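Local coordinates for protein BB0689 (Borrelia burgdorferi, PDB 4D53) that is an outer surface lipoprotein of the Lyme disease spirochaete, belongs to the bacterial CAP superfamily and has no firmly established molecular function, at residues I7-K10 with E11-K14. Residues are numbered along the deposited sequence; the frame is centred on the assembly and turned at random.
Sequences IDTK and EDMK
The start of helix 10-26, the first helix of this CAP domain, is where the N-cap residue Thr-9 and the first helical residue, Lys-10, meet residues 11-14. Thr-9 O accepts from Met-13 N at 3.0 Å and Lys-10 O from Lys-14 N at 3.1 Å, the first i to i+4 bonds of the helix. The Thr-9 hydroxyl does not cap the helix. Instead Asp-8 forms an Asx turn: its OD1 receives Lys-10 N at 2.8 Å, and the same oxygen accepts from a water that in turn takes Glu-11 N at 2.7 Å. One carboxylate oxygen thus serves two N-H groups of the helix start, one directly and one through water. The side chains of Thr-9 and Asp-12 lie roughly perpendicular. Asp-12 CG is anti to the carbonyl carbon (chi1 -61°), which sends the carboxylate back toward Thr-9, OD2 lying 3.7 Å from Thr-9 CG2. Both polar ends then turn to strand 112-119: Asp-12 OD2 forms a salt bridge with Arg-117, and Thr-9 OG1 hydrogen-bonds to Arg-117 O. Thr-9 also packs on Tyr-116 and Lys-119, while Ile-7 pairs through its backbone with Lys-119, joining the helix start and its lead-in to that strand.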
loop_
_atom_site.group_PDB
_atom_site.type_symbol
_atom_site.label_atom_id
_atom_site.label_comp_id
_atom_site.label_asym_id
_atom_site.label_seq_id
_atom_site.Cartn_x
_atom_site.Cartn_y
_atom_site.Cartn_z
ATOM N N ILE A 7 -1.288 2.678 -16.749
ATOM C CA ILE A 7 0.055 2.316 -17.157
ATOM C C ILE A 7 0.555 1.166 -16.313
ATOM O O ILE A 7 0.259 1.088 -15.112
ATOM C CB ILE A 7 0.937 3.555 -17.107
ATOM C CG1 ILE A 7 0.351 4.586 -18.069
ATOM C CG2 ILE A 7 2.407 3.236 -17.348
ATOM C CD1 ILE A 7 0.880 5.985 -17.854
ATOM N N ASP A 8 1.347 0.240 -16.900
ATOM C CA ASP A 8 1.835 -0.924 -16.113
ATOM C C ASP A 8 2.790 -0.405 -15.047
ATOM O O ASP A 8 3.744 0.212 -15.368
ATOM C CB ASP A 8 2.598 -1.930 -17.056
ATOM C CG ASP A 8 2.958 -3.225 -16.403
ATOM O OD1 ASP A 8 3.259 -3.281 -15.223
ATOM O OD2 ASP A 8 2.905 -4.287 -17.098
ATOM N N THR A 9 2.633 -0.772 -13.784
ATOM C CA THR A 9 3.592 -0.295 -12.765
ATOM C C THR A 9 4.176 -1.525 -12.041
ATOM O O THR A 9 4.606 -1.458 -10.878
ATOM C CB THR A 9 2.823 0.572 -11.753
ATOM O OG1 THR A 9 1.703 -0.150 -11.293
ATOM C CG2 THR A 9 2.370 1.761 -12.421
ATOM N N LYS A 10 4.149 -2.693 -12.675
ATOM C CA LYS A 10 4.692 -3.863 -11.986
ATOM C C LYS A 10 6.112 -3.653 -11.538
ATOM O O LYS A 10 6.491 -4.042 -10.394
ATOM C CB LYS A 10 4.636 -5.135 -12.877
ATOM C CG LYS A 10 4.845 -6.399 -12.079
ATOM C CD LYS A 10 4.622 -7.617 -12.977
ATOM C CE LYS A 10 4.847 -8.920 -12.226
ATOM N NZ LYS A 10 5.330 -9.919 -13.228
ATOM N N GLU A 11 6.927 -3.102 -12.424
ATOM C CA GLU A 11 8.305 -2.888 -12.116
ATOM C C GLU A 11 8.502 -1.826 -10.997
ATOM O O GLU A 11 9.375 -1.981 -10.083
ATOM C CB GLU A 11 9.075 -2.514 -13.361
ATOM C CG GLU A 11 10.563 -2.410 -13.153
ATOM C CD GLU A 11 11.210 -3.736 -12.724
ATOM O OE1 GLU A 11 10.836 -4.836 -13.262
ATOM O OE2 GLU A 11 12.071 -3.655 -11.798
ATOM N N ASP A 12 7.644 -0.817 -11.017
ATOM C CA ASP A 12 7.652 0.182 -9.937
ATOM C C ASP A 12 7.456 -0.465 -8.604
ATOM O O ASP A 12 8.205 -0.133 -7.671
ATOM C CB ASP A 12 6.547 1.258 -10.189
ATOM C CG ASP A 12 6.729 2.026 -11.485
ATOM O OD1 ASP A 12 7.851 1.986 -12.029
ATOM O OD2 ASP A 12 5.834 2.839 -11.842
ATOM N N MET A 13 6.472 -1.377 -8.467
ATOM C CA MET A 13 6.193 -1.993 -7.212
ATOM C C MET A 13 7.304 -2.922 -6.801
ATOM O O MET A 13 7.558 -3.053 -5.621
ATOM C CB MET A 13 4.860 -2.738 -7.168
ATOM C CG MET A 13 3.624 -1.878 -7.180
ATOM S SD MET A 13 3.631 -0.769 -5.716
ATOM C CE MET A 13 3.847 -1.944 -4.447
ATOM N N LYS A 14 7.978 -3.565 -7.753
ATOM C CA LYS A 14 9.179 -4.376 -7.380
ATOM C C LYS A 14 10.275 -3.509 -6.736
ATOM O O LYS A 14 10.886 -3.910 -5.714
ATOM C CB LYS A 14 9.651 -5.097 -8.680
ATOM C CG LYS A 14 10.925 -5.915 -8.715
ATOM C CD LYS A 14 10.986 -6.587 -10.143
ATOM C CE LYS A 14 11.546 -8.012 -10.111
ATOM N NZ LYS A 14 12.873 -8.058 -9.412
HETATM O O HOH W 1 6.218 -2.513 -15.014
#